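Uncharacterized protein (Treponema denticola ATCC 35404, PDB 6R9N) senses iron(II) and oxygen for bacterial chemotaxis through a di-iron centre that stabilises an iron-peroxy species, built on a fold of the metallo-beta-lactamase type. Local coordinates at residues A[14-19]-A[157-162]; A[51-57]-A[86-92]; A[102-106]-A[149-153]. All coordinates share one frame; numbering follows the deposited sequence.

Overall arrangement
Contact 1 (14-19 with 157-162) brackets the other two in sequence and joins the sheet holding strands 9-13, 17-21 and 38-42 to the sheet with strands 153-157 and 162-164. Contacts 2 (51-57 with 86-92) and 3 (102-106 with 149-153) follow one another, helix 89-95 leading into strand 99-103; their nearest atoms are about 6 Å apart. Contacts 1 and 3, centres 25 Å apart, lie on opposite sides of the chain's centre. In contact 3, Trp106 is about 4 Å from a bound peroxide, probably the second subunit's, while Ser149 directly follows iron ligand His148. The Ser86 side chain of contact 2 is about 9 Å from a bound iron(III) ion.

Contact 1 of 3, residues A[14-19]-A[157-162]; sequences DADHKF and DERSRI
His17 and Asp157 are joined by a histidine-carboxylate hydrogen bond, the shortest polar link of this contact. NE2 of His17 gives its proton to OD2 of Asp157 at 2.5 Å, with an N-H...O angle of 161°. The two side chains approach from opposite directions with ring and carboxylate nearly coplanar, and OD2 accepts through its syn lone pair. ND1 is hydrogen-bonded to Asp42 OD2, so the ring is held at both nitrogens.

A salt bridge adds a second polar tie. Arg159 folds back at chi2 and chi3, bringing NH2 within 3.0 Å of Asp14 OD2; the carboxylate oxygen lies near the guanidinium plane, whereas the nitrogen stands 42° above the carboxylate plane. Tyr12 OH also bonds to this oxygen, and Arg159 NE is held by Ser137. The other oxygen, OD1 of Asp14, accepts from Asp16 N at 2.8 Å, forming an Asx turn.

Carbon contacts flank these bonds. CB of Arg159 sits over one face of the His17 ring, 4.2 Å from its centroid. CG2 of Ile162 covers a face of the Phe19 ring, 3.9 Å from its centroid; both lie offset toward the rims. CD1 of Ile162 reaches Phe19 CG at 3.6 Å. With CG anti to the backbone N (chi1 -165°), the Phe19 ring extends toward the turn, and Asp157 CB meets its edge.

The turn carries a G1 bulge, Arg161 and Ile162 both facing Asp157, and links strands 153-157 and 162-164. It packs against strand 17-21 of the other sheet, consistent with the two-sheet sandwich of the metallo-beta-lactamase fold. Strand 9-13 touches Ile162 through Leu11 and Tyr12, and strand 38-42 adds Ile40 beside His17 and Phe19.

Contact 2 of 3, residues A[51-57]-A[86-92]; sequences PGGVHLF and SSGIALW
The hydroxyl of Ser87 is gripped by two successive backbone amides of the facing loop: Gly53 N reaches OG at 2.7 Å and Val54 N reaches it at 3.4 Å. Both bonds are weak, the first bent to 126°, and OG is also hydrogen-bonded to the carbonyl of Pro83. A chi1 of 51° places the oxygen between the backbone N and carbonyl carbon of Ser87, from where it faces the loop. Glycines let the backbones run close here: Gly52, its CA 4.0 Å from Ser86 N, leaves no room for a side chain there, and the backbone angles of Gly53 call for glycine.

Away from this polar corner lies an apolar cluster around the Trp92 indole. Phe57 stands edge-to-face on one side in a T-shaped arrangement, planes at 80°, with its CE2 3.4 Å from Trp92 CE2 and seated over the middle of the indole. On the opposite face Pro51 lies against the five-membered ring, CB meeting Trp92 NE1 at 3.5 Å and CG making a CH-pi contact.

Leu91 CB is 3.7 Å from the centroid of the Phe57 ring, almost exactly on the ring normal, so Phe57 presents a face to Leu91 and an edge to Trp92. CD1 of Leu91 bridges Val54 CG2 (3.5 Å) and Phe57 CB.

Segment 86-92 comes just after the metal-binding loop with iron ligands His80, Asp82 and Asp84; a type I turn, Ser86 to Ile89, leads into helix 89-95, with Gly88 as N-cap. The facing loop ends at Leu56, the N-cap, and Phe57 opens helix 57-65, which supplies Val60, Val61 and Ile64 around Trp92. Ile76 of strand 73-77 touches both Pro51 and Trp92.

Contact 3 of 3, residues A[102-106]-A[149-153]; sequences ISSLW and SPGQF
Trp106, Leu105 and Gly151 form the tight part of this contact. The indole NE1 donates to Gly151 O at 2.7 Å with an N-H...O angle of 151°, meeting a lone pair in the carbonyl plane; the oxygen in turn lies almost in the plane of the indole. This bond helps to hold the ring's rotation. Along the same edge, CZ2 of Trp106 is 3.2 Å from Ser149 OG, a hydroxyl already hydrogen-bonded to Gln81. Separately, Pro150 CG packs against CZ2 of Trp106 at 3.8 Å. The CD2 methyl of Leu105 presses on the peptide between Pro150 and Gly151, 3.4 Å from Gly151 N. The CA atoms of Ser103 and Gly151 are 5.4 Å apart, and the hydrogen side of the glycine faces Ser103 OG, Leu105 CD2 and the indole NE1, where a side chain would collide.

The contact thins toward Phe153, equally buried, where a ring edge merely meets Ser103: CE2 of Phe153 is 3.8 Å from Ser103 CB. The Ser103 hydroxyl is directed instead to its own segment, accepting from Leu105 N at 3.1 Å as the N-cap of helix 104-107.

The second subunit closes over the Trp106 side: His148 of that subunit meets the indole, its Asp82 packs there too, and the bound peroxide touches Trp106, consistent with Trp106 helping to line the neighbour's di-iron pocket. Within its own chain, the 149-153 loop leads from iron ligand His148 into strand 153-157, facing the point where strand 99-103 passes into helix 104-107, with Ile124 of strand 121-124 against Phe153.

Contact 1 of 3, residues A[14-19]-A[157-162]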
loop_
_atom_site.group_PDB
_atom_site.type_symbol
_atom_site.label_atom_id
_atom_site.label_comp_id
_atom_site.label_asym_id
_atom_site.label_seq_id
_atom_site.Cartn_x
_atom_site.Cartn_y
_atom_site.Cartn_z
ATOM N N ASP A 14 -7.283 29.486 -16.121
ATOM C CA ASP A 14 -7.481 30.274 -17.335
ATOM C C ASP A 14 -8.923 30.054 -17.769
ATOM O O ASP A 14 -9.707 29.414 -17.058
ATOM C CB ASP A 14 -6.452 29.945 -18.427
ATOM C CG ASP A 14 -6.512 28.499 -18.894
ATOM O OD1 ASP A 14 -7.617 27.973 -19.174
ATOM O OD2 ASP A 14 -5.432 27.882 -18.970
ATOM N N ALA A 15 -9.265 30.555 -18.962
ATOM C CA ALA A 15 -10.662 30.549 -19.402
ATOM C C ALA A 15 -11.231 29.138 -19.520
ATOM O O ALA A 15 -12.444 28.947 -19.381
ATOM C CB ALA A 15 -10.792 31.290 -20.730
ATOM N N ASP A 16 -10.388 28.144 -19.803
ATOM C CA ASP A 16 -10.858 26.801 -20.101
ATOM C C ASP A 16 -10.446 25.740 -19.089
ATOM O O ASP A 16 -10.900 24.596 -19.212
ATOM C CB ASP A 16 -10.379 26.386 -21.500
ATOM C CG ASP A 16 -11.016 27.232 -22.580
ATOM O OD1 ASP A 16 -12.255 27.428 -22.507
ATOM O OD2 ASP A 16 -10.286 27.741 -23.460
ATOM N N HIS A 17 -9.623 26.078 -18.095
ATOM C CA HIS A 17 -8.929 25.066 -17.306
ATOM C C HIS A 17 -8.626 25.621 -15.920
ATOM O O HIS A 17 -8.101 26.727 -15.804
ATOM C CB HIS A 17 -7.631 24.643 -18.013
ATOM C CG HIS A 17 -6.858 23.575 -17.300
ATOM N ND1 HIS A 17 -7.048 22.233 -17.546
ATOM C CD2 HIS A 17 -5.858 23.651 -16.385
ATOM C CE1 HIS A 17 -6.214 21.525 -16.801
ATOM N NE2 HIS A 17 -5.475 22.360 -16.095
ATOM N N LYS A 18 -8.956 24.858 -14.879
ATOM C CA LYS A 18 -8.595 25.205 -13.511
ATOM C C LYS A 18 -7.967 24.008 -12.818
ATOM O O LYS A 18 -8.355 22.860 -13.054
ATOM C CB LYS A 18 -9.805 25.645 -12.677
ATOM C CG LYS A 18 -10.438 26.973 -13.057
ATOM C CD LYS A 18 -11.528 27.319 -12.056
ATOM C CE LYS A 18 -12.425 28.457 -12.552
ATOM N NZ LYS A 18 -13.820 28.294 -12.055
ATOM N N PHE A 19 -7.019 24.298 -11.929
ATOM C CA PHE A 19 -6.442 23.327 -11.005
ATOM C C PHE A 19 -6.726 23.840 -9.595
ATOM O O PHE A 19 -6.336 24.963 -9.258
ATOM C CB PHE A 19 -4.932 23.161 -11.246
ATOM C CG PHE A 19 -4.324 21.938 -10.599
ATOM C CD1 PHE A 19 -4.393 21.740 -9.229
ATOM C CD2 PHE A 19 -3.661 20.987 -11.370
ATOM C CE1 PHE A 19 -3.829 20.609 -8.643
ATOM C CE2 PHE A 19 -3.090 19.869 -10.801
ATOM C CZ PHE A 19 -3.167 19.674 -9.442
ATOM N N ASP A 157 -0.161 18.078 -14.797
ATOM C CA ASP A 157 -1.161 18.836 -15.538
ATOM C C ASP A 157 -0.367 19.773 -16.435
ATOM O O ASP A 157 0.201 20.761 -15.966
ATOM C CB ASP A 157 -2.085 19.575 -14.570
ATOM C CG ASP A 157 -3.173 20.394 -15.276
ATOM O OD1 ASP A 157 -3.815 19.882 -16.209
ATOM O OD2 ASP A 157 -3.398 21.559 -14.879
ATOM N N GLU A 158 -0.280 19.441 -17.729
ATOM C CA GLU A 158 0.621 20.186 -18.607
ATOM C C GLU A 158 0.261 21.668 -18.663
ATOM O O GLU A 158 1.148 22.527 -18.626
ATOM C CB GLU A 158 0.603 19.585 -20.015
ATOM C CG GLU A 158 1.451 18.326 -20.129
ATOM C CD GLU A 158 1.422 17.708 -21.514
ATOM O OE1 GLU A 158 2.220 16.792 -21.758
ATOM O OE2 GLU A 158 0.600 18.124 -22.361
ATOM N N ARG A 159 -1.035 21.989 -18.685
ATOM C CA ARG A 159 -1.447 23.378 -18.898
ATOM C C ARG A 159 -1.074 24.276 -17.716
ATOM O O ARG A 159 -0.635 25.415 -17.910
ATOM C CB ARG A 159 -2.949 23.426 -19.188
ATOM C CG ARG A 159 -3.599 24.803 -18.991
ATOM C CD ARG A 159 -3.542 25.632 -20.247
ATOM N NE ARG A 159 -4.172 24.939 -21.359
ATOM C CZ ARG A 159 -5.285 25.329 -21.973
ATOM N NH1 ARG A 159 -5.753 24.598 -22.976
ATOM N NH2 ARG A 159 -5.918 26.441 -21.602
ATOM N N SER A 160 -1.276 23.803 -16.489
ATOM C CA SER A 160 -0.878 24.574 -15.315
ATOM C C SER A 160 0.597 24.395 -14.970
ATOM O O SER A 160 1.140 25.185 -14.190
ATOM C CB SER A 160 -1.743 24.183 -14.113
ATOM O OG SER A 160 -1.581 22.796 -13.831
ATOM N N ARG A 161 1.239 23.345 -15.479
ATOM C CA ARG A 161 2.576 22.939 -15.026
ATOM C C ARG A 161 2.608 22.605 -13.531
ATOM O O ARG A 161 3.612 22.821 -12.851
ATOM C CB ARG A 161 3.623 23.991 -15.384
ATOM C CG ARG A 161 3.772 24.112 -16.898
ATOM C CD ARG A 161 4.671 25.234 -17.295
ATOM N NE ARG A 161 6.039 24.984 -16.896
ATOM C CZ ARG A 161 7.006 25.884 -17.006
ATOM N NH1 ARG A 161 8.239 25.586 -16.619
ATOM N NH2 ARG A 161 6.734 27.085 -17.511
ATOM N N ILE A 162 1.518 22.032 -13.022
ATOM C CA ILE A 162 1.468 21.526 -11.649
ATOM C C ILE A 162 1.612 20.009 -11.700
ATOM O O ILE A 162 0.925 19.338 -12.482
ATOM C CB ILE A 162 0.164 21.927 -10.936
ATOM C CG1 ILE A 162 0.037 23.457 -10.832
ATOM C CG2 ILE A 162 0.097 21.280 -9.542
ATOM C CD1 ILE A 162 -1.338 23.935 -10.395
#

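Contact 2 of 3, residues A[51-57]-A[86-92]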
loop_
_atom_site.group_PDB
_atom_site.type_symbol
_atom_site.label_atom_id
_atom_site.label_comp_id
_atom_site.label_asym_id
_atom_site.label_seq_id
_atom_site.Cartn_x
_atom_site.Cartn_y
_atom_site.Cartn_z
ATOM N N PRO A 51 -9.032 11.153 -3.987
ATOM C CA PRO A 51 -10.111 11.658 -3.146
ATOM C C PRO A 51 -10.303 10.876 -1.860
ATOM O O PRO A 51 -11.251 11.166 -1.125
ATOM C CB PRO A 51 -11.327 11.494 -4.064
ATOM C CG PRO A 51 -11.022 10.196 -4.780
ATOM C CD PRO A 51 -9.519 10.147 -4.949
ATOM N N GLY A 52 -9.417 9.926 -1.570
ATOM C CA GLY A 52 -9.709 8.954 -0.540
ATOM C C GLY A 52 -9.905 9.576 0.821
ATOM O O GLY A 52 -9.423 10.665 1.130
ATOM N N GLY A 53 -10.597 8.811 1.655
ATOM C CA GLY A 53 -11.078 9.290 2.926
ATOM C C GLY A 53 -12.588 9.196 2.912
ATOM O O GLY A 53 -13.275 10.127 2.473
ATOM N N VAL A 54 -13.113 8.054 3.364
ATOM C CA VAL A 54 -14.555 7.870 3.490
ATOM C C VAL A 54 -15.176 8.921 4.407
ATOM O O VAL A 54 -16.395 9.141 4.369
ATOM C CB VAL A 54 -14.862 6.443 3.996
ATOM C CG1 VAL A 54 -14.737 6.381 5.514
ATOM C CG2 VAL A 54 -16.240 6.004 3.563
ATOM N N HIS A 55 -14.366 9.593 5.222
ATOM C CA HIS A 55 -14.929 10.569 6.135
ATOM C C HIS A 55 -15.035 11.944 5.482
ATOM O O HIS A 55 -14.361 12.254 4.494
ATOM C CB HIS A 55 -14.132 10.639 7.432
ATOM C CG HIS A 55 -15.003 10.794 8.634
ATOM N ND1 HIS A 55 -15.359 12.026 9.142
ATOM C CD2 HIS A 55 -15.648 9.874 9.389
ATOM C CE1 HIS A 55 -16.160 11.856 10.179
ATOM N NE2 HIS A 55 -16.351 10.560 10.351
ATOM N N LEU A 56 -15.851 12.790 6.114
ATOM C CA LEU A 56 -16.758 13.718 5.443
ATOM C C LEU A 56 -16.644 13.675 3.922
ATOM O O LEU A 56 -16.016 14.536 3.289
ATOM C CB LEU A 56 -16.547 15.146 5.954
ATOM C CG LEU A 56 -16.950 15.336 7.419
ATOM C CD1 LEU A 56 -15.758 15.805 8.244
ATOM C CD2 LEU A 56 -18.130 16.294 7.557
ATOM N N PHE A 57 -17.255 12.645 3.337
ATOM C CA PHE A 57 -17.394 12.591 1.895
ATOM C C PHE A 57 -18.159 13.814 1.423
ATOM O O PHE A 57 -17.900 14.346 0.340
ATOM C CB PHE A 57 -18.101 11.292 1.520
ATOM C CG PHE A 57 -18.579 11.234 0.106
ATOM C CD1 PHE A 57 -19.933 11.131 -0.171
ATOM C CD2 PHE A 57 -17.686 11.251 -0.947
ATOM C CE1 PHE A 57 -20.382 11.058 -1.479
ATOM C CE2 PHE A 57 -18.133 11.179 -2.247
ATOM C CZ PHE A 57 -19.476 11.082 -2.511
ATOM N N SER A 86 -7.562 5.744 -1.454
ATOM C CA SER A 86 -8.594 4.974 -2.120
ATOM C C SER A 86 -9.813 4.640 -1.271
ATOM O O SER A 86 -10.758 4.055 -1.809
ATOM C CB SER A 86 -7.986 3.652 -2.607
ATOM O OG SER A 86 -7.637 2.868 -1.472
ATOM N N SER A 87 -9.796 4.927 0.040
ATOM C CA SER A 87 -10.827 4.403 0.946
ATOM C C SER A 87 -12.256 4.764 0.522
ATOM O O SER A 87 -13.185 3.983 0.762
ATOM C CB SER A 87 -10.568 4.868 2.378
ATOM O OG SER A 87 -10.372 6.268 2.433
ATOM N N GLY A 88 -12.463 5.928 -0.082
ATOM C CA GLY A 88 -13.823 6.340 -0.372
ATOM C C GLY A 88 -14.350 5.942 -1.734
ATOM O O GLY A 88 -15.360 6.477 -2.188
ATOM N N ILE A 89 -13.696 4.971 -2.374
ATOM C CA ILE A 89 -13.968 4.653 -3.777
ATOM C C ILE A 89 -15.439 4.288 -4.011
ATOM O O ILE A 89 -16.012 4.628 -5.053
ATOM C CB ILE A 89 -13.017 3.537 -4.249
ATOM C CG1 ILE A 89 -13.093 3.374 -5.765
ATOM C CG2 ILE A 89 -13.286 2.221 -3.512
ATOM C CD1 ILE A 89 -12.407 2.126 -6.265
ATOM N N ALA A 90 -16.066 3.572 -3.073
ATOM C CA ALA A 90 -17.458 3.162 -3.270
ATOM C C ALA A 90 -18.389 4.366 -3.346
ATOM O O ALA A 90 -19.328 4.386 -4.151
ATOM C CB ALA A 90 -17.899 2.215 -2.153
ATOM N N LEU A 91 -18.135 5.392 -2.528
ATOM C CA LEU A 91 -18.996 6.569 -2.531
ATOM C C LEU A 91 -18.884 7.346 -3.839
ATOM O O LEU A 91 -19.886 7.862 -4.347
ATOM C CB LEU A 91 -18.646 7.469 -1.351
ATOM C CG LEU A 91 -18.675 6.764 0.000
ATOM C CD1 LEU A 91 -18.113 7.677 1.066
ATOM C CD2 LEU A 91 -20.108 6.336 0.330
ATOM N N TRP A 92 -17.676 7.464 -4.394
ATOM C CA TRP A 92 -17.538 8.219 -5.634
ATOM C C TRP A 92 -18.137 7.466 -6.811
ATOM O O TRP A 92 -18.688 8.090 -7.730
ATOM C CB TRP A 92 -16.069 8.552 -5.891
ATOM C CG TRP A 92 -15.506 9.461 -4.847
ATOM C CD1 TRP A 92 -14.670 9.117 -3.817
ATOM C CD2 TRP A 92 -15.761 10.859 -4.704
ATOM N NE1 TRP A 92 -14.385 10.222 -3.052
ATOM C CE2 TRP A 92 -15.043 11.303 -3.576
ATOM C CE3 TRP A 92 -16.528 11.781 -5.423
ATOM C CZ2 TRP A 92 -15.064 12.624 -3.155
ATOM C CZ3 TRP A 92 -16.552 13.102 -4.995
ATOM C CH2 TRP A 92 -15.824 13.507 -3.874
#

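Contact 3 of 3, residues A[102-106]-A[149-153]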
loop_
_atom_site.group_PDB
_atom_site.type_symbol
_atom_site.label_atom_id
_atom_site.label_comp_id
_atom_site.label_asym_id
_atom_site.label_seq_id
_atom_site.Cartn_x
_atom_site.Cartn_y
_atom_site.Cartn_z
ATOM N N ILE A 102 -5.532 3.883 -12.226
ATOM C CA ILE A 102 -4.648 3.357 -11.201
ATOM C C ILE A 102 -3.663 2.431 -11.888
ATOM O O ILE A 102 -3.948 1.885 -12.960
ATOM C CB ILE A 102 -5.459 2.638 -10.093
ATOM C CG1 ILE A 102 -4.575 2.401 -8.856
ATOM C CG2 ILE A 102 -6.084 1.357 -10.646
ATOM C CD1 ILE A 102 -5.342 2.066 -7.615
ATOM N N SER A 103 -2.489 2.283 -11.292
ATOM C CA SER A 103 -1.506 1.332 -11.792
ATOM C C SER A 103 -2.122 -0.032 -12.057
ATOM O O SER A 103 -2.918 -0.539 -11.264
ATOM C CB SER A 103 -0.367 1.174 -10.789
ATOM O OG SER A 103 0.534 0.188 -11.266
ATOM N N SER A 104 -1.730 -0.634 -13.181
ATOM C CA SER A 104 -2.140 -2.008 -13.459
ATOM C C SER A 104 -1.726 -2.977 -12.347
ATOM O O SER A 104 -2.326 -4.044 -12.228
ATOM C CB SER A 104 -1.583 -2.461 -14.808
ATOM O OG SER A 104 -0.179 -2.594 -14.751
ATOM N N LEU A 105 -0.753 -2.613 -11.502
ATOM C CA LEU A 105 -0.385 -3.478 -10.376
ATOM C C LEU A 105 -1.547 -3.714 -9.423
ATOM O O LEU A 105 -1.568 -4.734 -8.722
ATOM C CB LEU A 105 0.787 -2.888 -9.585
ATOM C CG LEU A 105 2.214 -3.262 -9.961
ATOM C CD1 LEU A 105 2.517 -2.742 -11.338
ATOM C CD2 LEU A 105 3.217 -2.716 -8.939
ATOM N N TRP A 106 -2.503 -2.784 -9.355
ATOM C CA TRP A 106 -3.530 -2.815 -8.319
ATOM C C TRP A 106 -4.932 -3.111 -8.829
ATOM O O TRP A 106 -5.808 -3.438 -8.020
ATOM C CB TRP A 106 -3.559 -1.467 -7.568
ATOM C CG TRP A 106 -2.205 -1.063 -7.068
ATOM C CD1 TRP A 106 -1.511 0.083 -7.371
ATOM C CD2 TRP A 106 -1.359 -1.825 -6.208
ATOM N NE1 TRP A 106 -0.285 0.076 -6.739
ATOM C CE2 TRP A 106 -0.170 -1.082 -6.017
ATOM C CE3 TRP A 106 -1.485 -3.070 -5.575
ATOM C CZ2 TRP A 106 0.878 -1.547 -5.219
ATOM C CZ3 TRP A 106 -0.443 -3.524 -4.798
ATOM C CH2 TRP A 106 0.727 -2.770 -4.631
ATOM N N SER A 149 5.100 3.041 -3.054
ATOM C CA SER A 149 4.395 1.852 -3.545
ATOM C C SER A 149 5.011 1.369 -4.860
ATOM O O SER A 149 5.420 2.194 -5.690
ATOM C CB SER A 149 2.907 2.173 -3.763
ATOM O OG SER A 149 2.274 1.217 -4.597
ATOM N N PRO A 150 5.054 0.045 -5.083
ATOM C CA PRO A 150 5.654 -0.476 -6.323
ATOM C C PRO A 150 4.908 -0.062 -7.581
ATOM O O PRO A 150 5.498 -0.105 -8.668
ATOM C CB PRO A 150 5.615 -2.003 -6.142
ATOM C CG PRO A 150 4.564 -2.254 -5.105
ATOM C CD PRO A 150 4.559 -1.035 -4.203
ATOM N N GLY A 151 3.622 0.280 -7.474
ATOM C CA GLY A 151 2.863 0.860 -8.572
ATOM C C GLY A 151 2.241 2.186 -8.163
ATOM O O GLY A 151 1.135 2.218 -7.615
ATOM N N GLN A 152 2.957 3.287 -8.390
ATOM C CA GLN A 152 2.499 4.625 -8.041
ATOM C C GLN A 152 2.750 5.556 -9.214
ATOM O O GLN A 152 3.806 5.470 -9.851
ATOM C CB GLN A 152 3.221 5.191 -6.791
ATOM C CG GLN A 152 2.833 6.665 -6.474
ATOM C CD GLN A 152 3.539 7.287 -5.241
ATOM O OE1 GLN A 152 2.882 7.825 -4.335
ATOM N NE2 GLN A 152 4.865 7.267 -5.235
ATOM N N PHE A 153 1.799 6.467 -9.472
ATOM C CA PHE A 153 1.992 7.525 -10.454
ATOM C C PHE A 153 1.669 8.886 -9.855
ATOM O O PHE A 153 0.794 9.026 -8.992
ATOM C CB PHE A 153 1.124 7.309 -11.723
ATOM C CG PHE A 153 1.515 6.107 -12.504
ATOM C CD1 PHE A 153 2.470 6.199 -13.509
ATOM C CD2 PHE A 153 0.963 4.865 -12.215
ATOM C CE1 PHE A 153 2.850 5.081 -14.227
ATOM C CE2 PHE A 153 1.351 3.738 -12.925
ATOM C CZ PHE A 153 2.297 3.847 -13.923
#